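Local structure of fat acid-binding protein (Eubacterium ventriosum, 3NYI) at residues Ile164-Gly169 against Pro195-Lys200; Tyr242-Glu247 against Gly281-Gly286. The protein binds a molecule of stearic acid and, as a member of the DegV family, probably serves in lipid binding. All coordinates share one frame; numbering follows the deposited sequence.

Both interactions belong to the mixed sheet that runs in the order 203-210, 194-200, 163-167, 285-291, 236-242, 270-271, and their centres lie about 12 Å apart. Interaction 1 pairs strands 163-167 and 194-200 within it; interaction 2 comes later in the chain, after interaction 1 has closed, and joins the loop after strand 236-242 to the one leading into strand 285-291. Strands 163-167 and 285-291 are neighbours, and T167 N probably donates a hydrogen bond to I285 O, 3.0 Å away, while F166 CB packs on G286. The distal part of the stearic acid chain touches both contacts, so adjoining strands of one sheet contribute to the wall of the lipid site.

Interaction 1 of 2, residues Ile164-Gly169 against Pro195-Lys200; sequences IFFTVG and PVIIMK. With STE (stearic acid), chain C.
I164 and M199 exchange two backbone hydrogen bonds, M199 N to I164 O at 2.9 Å and I164 N to M199 O at 3.2 Å, each donor meeting a carbonyl lone pair in plane. F166 and I197 form the next such pair; here I197 N points almost straight down the carbonyl of F166, with an N-H...O angle of 172°. At the strand's end, T167 OG1, set anti to its own N (chi1 -167°), gives a further bond of 2.8 Å to P195 O, approaching tilted from the carbonyl plane. This is an antiparallel ladder between strands 163-167 and 194-200, inside the mixed sheet that forms one wall of the stearic acid site in this DegV-family protein. Its lipid-side face carries I164, F166, I197 and M199. The F166 ring is sandwiched: C14 of the stearic acid lies over the centre of one face, and I197 CB makes a CH-pi contact with the other, 3.8 Å from the centroid and nearer the rim, with I197 CG2 3.4 Å from F166 CE2. A chi1 of 68° sets the ring between its own N and carbonyl carbon and lets it lean over I197. Losing this ring to an alanine here is likely to leave I197 and the acyl chain without the flat surface that separates them. Beside the ring, I164 CD1 reaches SE of M199, a selenomethionine, at 3.6 Å, while I164 CG2 meets C17 of the lipid. On the other face, F165 and I198 lie alongside each other and pack against helix 213-231.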
loop_
_atom_site.group_PDB
_atom_site.type_symbol
_atom_site.label_atom_id
_atom_site.label_comp_id
_atom_site.label_asym_id
_atom_site.label_seq_id
_atom_site.Cartn_x
_atom_site.Cartn_y
_atom_site.Cartn_z
ATOM N N ILE A 164 5.104 7.729 -1.672
ATOM C CA ILE A 164 6.021 6.612 -1.831
ATOM C C ILE A 164 7.083 7.025 -2.822
ATOM O O ILE A 164 6.769 7.588 -3.871
ATOM C CB ILE A 164 5.351 5.317 -2.400
ATOM C CG1 ILE A 164 4.090 4.951 -1.628
ATOM C CG2 ILE A 164 6.364 4.163 -2.351
ATOM C CD1 ILE A 164 3.374 3.675 -2.170
ATOM N N PHE A 165 8.334 6.726 -2.499
ATOM C CA PHE A 165 9.445 6.946 -3.409
ATOM C C PHE A 165 10.086 5.594 -3.659
ATOM O O PHE A 165 10.516 4.933 -2.723
ATOM C CB PHE A 165 10.466 7.889 -2.755
ATOM C CG PHE A 165 9.890 9.217 -2.371
ATOM C CD1 PHE A 165 9.655 10.180 -3.339
ATOM C CD2 PHE A 165 9.554 9.496 -1.047
ATOM C CE1 PHE A 165 9.101 11.422 -2.997
ATOM C CE2 PHE A 165 9.006 10.727 -0.699
ATOM C CZ PHE A 165 8.778 11.691 -1.683
ATOM N N PHE A 166 10.139 5.162 -4.910
ATOM C CA PHE A 166 10.577 3.789 -5.155
ATOM C C PHE A 166 11.101 3.552 -6.544
ATOM O O PHE A 166 10.989 4.416 -7.424
ATOM C CB PHE A 166 9.464 2.784 -4.824
ATOM C CG PHE A 166 8.267 2.832 -5.751
ATOM C CD1 PHE A 166 8.037 1.792 -6.655
ATOM C CD2 PHE A 166 7.345 3.876 -5.684
ATOM C CE1 PHE A 166 6.924 1.793 -7.502
ATOM C CE2 PHE A 166 6.220 3.887 -6.530
ATOM C CZ PHE A 166 6.006 2.832 -7.432
ATOM N N THR A 167 11.685 2.371 -6.730
ATOM C CA THR A 167 12.103 1.946 -8.051
ATOM C C THR A 167 11.697 0.487 -8.270
ATOM O O THR A 167 11.275 -0.190 -7.335
ATOM C CB THR A 167 13.619 2.163 -8.256
ATOM O OG1 THR A 167 13.942 2.021 -9.645
ATOM C CG2 THR A 167 14.441 1.180 -7.415
ATOM N N VAL A 168 11.783 0.027 -9.514
ATOM C CA VAL A 168 11.405 -1.344 -9.862
ATOM C C VAL A 168 12.434 -1.922 -10.835
ATOM O O VAL A 168 13.323 -1.208 -11.274
ATOM C CB VAL A 168 10.016 -1.382 -10.493
ATOM C CG1 VAL A 168 8.960 -0.929 -9.461
ATOM C CG2 VAL A 168 9.974 -0.493 -11.746
ATOM N N GLY A 169 12.325 -3.207 -11.167
ATOM C CA GLY A 169 13.333 -3.851 -12.001
ATOM C C GLY A 169 13.174 -3.644 -13.500
ATOM O O GLY A 169 14.116 -3.846 -14.266
ATOM N N PRO A 195 12.603 3.466 -13.992
ATOM C CA PRO A 195 12.091 4.712 -13.411
ATOM C C PRO A 195 12.333 4.825 -11.917
ATOM O O PRO A 195 12.402 3.824 -11.201
ATOM C CB PRO A 195 10.588 4.605 -13.664
ATOM C CG PRO A 195 10.318 3.104 -13.572
ATOM C CD PRO A 195 11.543 2.458 -14.196
ATOM N N VAL A 196 12.502 6.062 -11.459
ATOM C CA VAL A 196 12.293 6.371 -10.061
ATOM C C VAL A 196 10.862 6.880 -10.059
ATOM O O VAL A 196 10.513 7.767 -10.843
ATOM C CB VAL A 196 13.211 7.500 -9.578
ATOM C CG1 VAL A 196 12.829 7.916 -8.157
ATOM C CG2 VAL A 196 14.679 7.076 -9.652
ATOM N N ILE A 197 10.034 6.316 -9.192
ATOM C CA ILE A 197 8.605 6.584 -9.237
ATOM C C ILE A 197 8.146 7.239 -7.944
ATOM O O ILE A 197 8.637 6.918 -6.866
ATOM C CB ILE A 197 7.803 5.259 -9.463
ATOM C CG1 ILE A 197 8.287 4.551 -10.736
ATOM C CG2 ILE A 197 6.275 5.524 -9.512
ATOM C CD1 ILE A 197 7.671 3.158 -10.934
ATOM N N ILE A 198 7.184 8.148 -8.053
ATOM C CA ILE A 198 6.607 8.779 -6.888
ATOM C C ILE A 198 5.122 8.508 -6.872
ATOM O O ILE A 198 4.449 8.750 -7.870
ATOM C CB ILE A 198 6.795 10.325 -6.916
ATOM C CG1 ILE A 198 8.274 10.688 -6.987
ATOM C CG2 ILE A 198 6.120 10.948 -5.694
ATOM C CD1 ILE A 198 8.541 12.191 -7.152
HETATM N N MSE A 199 4.611 8.022 -5.747
HETATM C CA MSE A 199 3.168 7.930 -5.574
HETATM C C MSE A 199 2.679 9.092 -4.736
HETATM O O MSE A 199 3.137 9.302 -3.610
HETATM C CB MSE A 199 2.741 6.615 -4.914
HETATM C CG MSE A 199 1.231 6.531 -4.781
HETATM SE SE MSE A 199 0.550 4.816 -4.119
HETATM C CE MSE A 199 -1.347 5.167 -4.523
ATOM N N LYS A 200 1.747 9.858 -5.287
ATOM C CA LYS A 200 1.172 10.949 -4.530
ATOM C C LYS A 200 -0.183 11.266 -5.093
ATOM O O LYS A 200 -0.438 11.065 -6.295
ATOM C CB LYS A 200 2.076 12.186 -4.581
ATOM C CG LYS A 200 1.936 13.031 -5.834
ATOM C CD LYS A 200 2.805 14.309 -5.703
ATOM C CE LYS A 200 2.695 15.202 -6.931
ATOM N NZ LYS A 200 3.520 16.460 -6.791
HETATM C C1 STE C . -7.009 -5.163 -8.783
HETATM O O1 STE C . -8.038 -4.581 -8.624
HETATM O O2 STE C . -6.930 -5.991 -9.643
HETATM C C2 STE C . -5.739 -4.685 -8.042
HETATM C C3 STE C . -4.870 -3.794 -8.966
HETATM C C4 STE C . -3.550 -3.416 -8.250
HETATM C C5 STE C . -2.778 -2.334 -9.039
HETATM C C6 STE C . -1.441 -2.020 -8.329
HETATM C C7 STE C . -0.595 -1.012 -9.150
HETATM C C8 STE C . 0.650 -0.623 -8.311
HETATM C C9 STE C . 1.556 0.365 -9.081
HETATM C C10 STE C . 2.825 0.644 -8.230
HETATM C C11 STE C . 2.454 1.614 -7.106
HETATM C C12 STE C . 2.892 1.183 -5.686
HETATM C C13 STE C . 4.087 0.218 -5.638
HETATM C C14 STE C . 5.051 0.763 -4.550
HETATM C C15 STE C . 6.079 -0.311 -4.125
HETATM C C16 STE C . 7.221 0.383 -3.341
HETATM C C17 STE C . 6.845 0.476 -1.846
HETATM C C18 STE C . 8.033 1.006 -1.011
#

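Interaction 2 of 2, residues Tyr242-Glu247 against Gly281-Gly286; sequences YGYDKE and GPYPIG. With STE (stearic acid), chain C.
Two connections at the ends of neighbouring strands meet here: the link from strand 236-242 into helix 246-260, and the proline-rich connection from helix 274-280 to strand 285-291. The tie between them is a backbone hydrogen bond, Y244 N to P282 O at 3.0 Å, with the donor lying close to the line of the C=O bond although the N-H itself is bent, 145° at the hydrogen. Y244 CB also sits against that oxygen, at 3.2 Å. A chi1 of 179° swings the Y244 ring away from its backbone N and alongside Y283, both pointing the same way; CE1 of Y283 lies 4.1 Å from Y244 CB and equally far from Y244 CD2, an oblique approach. P282 CG rests over one face of the Y283 ring, near its rim, and helix 48-57 packs on this group through V56. G243 lies close to the opposing turn, its CA 3.8 Å from P284 CD; a CB there would run into this CD and into P282 O. Further along, G286 C lies 3.4 Å from stearic acid C18, where a side chain would crowd the tail. D245 stands at the N-cap of helix 246-260 and its OD1 accepts a bond from E248 N, a side-chain N-cap at the start of the helix that follows the strand, as at the strand-to-helix junctions of alpha/beta folds.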
loop_
_atom_site.group_PDB
_atom_site.type_symbol
_atom_site.label_atom_id
_atom_site.label_comp_id
_atom_site.label_asym_id
_atom_site.label_seq_id
_atom_site.Cartn_x
_atom_site.Cartn_y
_atom_site.Cartn_z
ATOM N N TYR A 242 10.141 -3.606 0.712
ATOM C CA TYR A 242 11.092 -4.371 -0.086
ATOM C C TYR A 242 10.403 -5.529 -0.798
ATOM O O TYR A 242 9.331 -5.977 -0.385
ATOM C CB TYR A 242 12.233 -4.907 0.785
ATOM C CG TYR A 242 11.762 -5.730 1.960
ATOM C CD1 TYR A 242 11.495 -7.089 1.821
ATOM C CD2 TYR A 242 11.567 -5.145 3.204
ATOM C CE1 TYR A 242 11.058 -7.843 2.891
ATOM C CE2 TYR A 242 11.125 -5.891 4.281
ATOM C CZ TYR A 242 10.872 -7.237 4.119
ATOM O OH TYR A 242 10.435 -7.982 5.191
ATOM N N GLY A 243 11.030 -6.004 -1.866
ATOM C CA GLY A 243 10.450 -7.035 -2.703
ATOM C C GLY A 243 11.057 -8.391 -2.414
ATOM O O GLY A 243 11.062 -8.852 -1.270
ATOM N N TYR A 244 11.583 -9.021 -3.456
ATOM C CA TYR A 244 12.034 -10.404 -3.368
ATOM C C TYR A 244 13.234 -10.572 -2.441
ATOM O O TYR A 244 13.309 -11.525 -1.660
ATOM C CB TYR A 244 12.375 -10.912 -4.768
ATOM C CG TYR A 244 12.870 -12.340 -4.804
ATOM C CD1 TYR A 244 12.018 -13.395 -4.506
ATOM C CD2 TYR A 244 14.178 -12.629 -5.162
ATOM C CE1 TYR A 244 12.453 -14.704 -4.550
ATOM C CE2 TYR A 244 14.629 -13.939 -5.211
ATOM C CZ TYR A 244 13.758 -14.971 -4.904
ATOM O OH TYR A 244 14.194 -16.274 -4.946
ATOM N N ASP A 245 14.170 -9.636 -2.527
ATOM C CA ASP A 245 15.426 -9.740 -1.792
ATOM C C ASP A 245 15.347 -9.029 -0.445
ATOM O O ASP A 245 15.528 -7.816 -0.367
ATOM C CB ASP A 245 16.563 -9.161 -2.630
ATOM C CG ASP A 245 17.925 -9.335 -1.978
ATOM O OD1 ASP A 245 17.993 -9.613 -0.763
ATOM O OD2 ASP A 245 18.933 -9.184 -2.695
ATOM N N LYS A 246 15.089 -9.798 0.611
ATOM C CA LYS A 246 14.976 -9.255 1.962
ATOM C C LYS A 246 16.265 -8.591 2.459
ATOM O O LYS A 246 16.211 -7.570 3.146
ATOM C CB LYS A 246 14.523 -10.340 2.939
ATOM C CG LYS A 246 13.186 -10.959 2.570
ATOM C CD LYS A 246 12.593 -11.752 3.725
ATOM C CE LYS A 246 11.242 -12.360 3.346
ATOM N NZ LYS A 246 11.361 -13.408 2.287
ATOM N N GLU A 247 17.414 -9.171 2.108
ATOM C CA GLU A 247 18.707 -8.647 2.546
ATOM C C GLU A 247 18.944 -7.253 2.002
ATOM O O GLU A 247 19.456 -6.372 2.703
ATOM C CB GLU A 247 19.854 -9.550 2.085
ATOM C CG GLU A 247 19.706 -10.998 2.464
ATOM C CD GLU A 247 19.275 -11.176 3.898
ATOM O OE1 GLU A 247 19.761 -10.416 4.766
ATOM O OE2 GLU A 247 18.452 -12.081 4.157
ATOM N N GLY A 281 6.534 -6.166 -10.680
ATOM C CA GLY A 281 7.553 -7.180 -10.822
ATOM C C GLY A 281 8.095 -7.511 -9.448
ATOM O O GLY A 281 7.736 -6.863 -8.469
ATOM N N PRO A 282 8.982 -8.512 -9.363
ATOM C CA PRO A 282 9.450 -8.970 -8.055
ATOM C C PRO A 282 10.543 -8.093 -7.438
ATOM O O PRO A 282 10.997 -8.427 -6.342
ATOM C CB PRO A 282 10.047 -10.365 -8.354
ATOM C CG PRO A 282 10.125 -10.479 -9.860
ATOM C CD PRO A 282 9.686 -9.183 -10.470
ATOM N N TYR A 283 10.956 -7.004 -8.086
ATOM C CA TYR A 283 12.065 -6.210 -7.527
ATOM C C TYR A 283 11.769 -4.754 -7.135
ATOM O O TYR A 283 12.615 -3.887 -7.335
ATOM C CB TYR A 283 13.268 -6.257 -8.469
ATOM C CG TYR A 283 13.610 -7.674 -8.862
ATOM C CD1 TYR A 283 14.047 -8.587 -7.913
ATOM C CD2 TYR A 283 13.468 -8.105 -10.174
ATOM C CE1 TYR A 283 14.344 -9.892 -8.263
ATOM C CE2 TYR A 283 13.767 -9.407 -10.535
ATOM C CZ TYR A 283 14.205 -10.293 -9.577
ATOM O OH TYR A 283 14.502 -11.587 -9.934
ATOM N N PRO A 284 10.596 -4.482 -6.538
ATOM C CA PRO A 284 10.375 -3.099 -6.097
ATOM C C PRO A 284 11.129 -2.818 -4.801
ATOM O O PRO A 284 11.316 -3.733 -4.002
ATOM C CB PRO A 284 8.873 -3.057 -5.810
ATOM C CG PRO A 284 8.480 -4.506 -5.527
ATOM C CD PRO A 284 9.600 -5.411 -5.979
ATOM N N ILE A 285 11.554 -1.576 -4.592
ATOM C CA ILE A 285 12.175 -1.209 -3.324
ATOM C C ILE A 285 12.039 0.293 -3.135
ATOM O O ILE A 285 12.145 1.058 -4.085
ATOM C CB ILE A 285 13.652 -1.637 -3.263
ATOM C CG1 ILE A 285 14.238 -1.343 -1.876
ATOM C CG2 ILE A 285 14.465 -0.977 -4.379
ATOM C CD1 ILE A 285 15.488 -2.152 -1.555
ATOM N N GLY A 286 11.751 0.720 -1.917
ATOM C CA GLY A 286 11.489 2.132 -1.715
ATOM C C GLY A 286 11.078 2.446 -0.306
ATOM O O GLY A 286 11.220 1.619 0.594
HETATM C C1 STE C . -7.009 -5.163 -8.783
HETATM O O1 STE C . -8.038 -4.581 -8.624
HETATM O O2 STE C . -6.930 -5.991 -9.643
HETATM C C2 STE C . -5.739 -4.685 -8.042
HETATM C C3 STE C . -4.870 -3.794 -8.966
HETATM C C4 STE C . -3.550 -3.416 -8.250
HETATM C C5 STE C . -2.778 -2.334 -9.039
HETATM C C6 STE C . -1.441 -2.020 -8.329
HETATM C C7 STE C . -0.595 -1.012 -9.150
HETATM C C8 STE C . 0.650 -0.623 -8.311
HETATM C C9 STE C . 1.556 0.365 -9.081
HETATM C C10 STE C . 2.825 0.644 -8.230
HETATM C C11 STE C . 2.454 1.614 -7.106
HETATM C C12 STE C . 2.892 1.183 -5.686
HETATM C C13 STE C . 4.087 0.218 -5.638
HETATM C C14 STE C . 5.051 0.763 -4.550
HETATM C C15 STE C . 6.079 -0.311 -4.125
HETATM C C16 STE C . 7.221 0.383 -3.341
HETATM C C17 STE C . 6.845 0.476 -1.846
HETATM C C18 STE C . 8.033 1.006 -1.011
#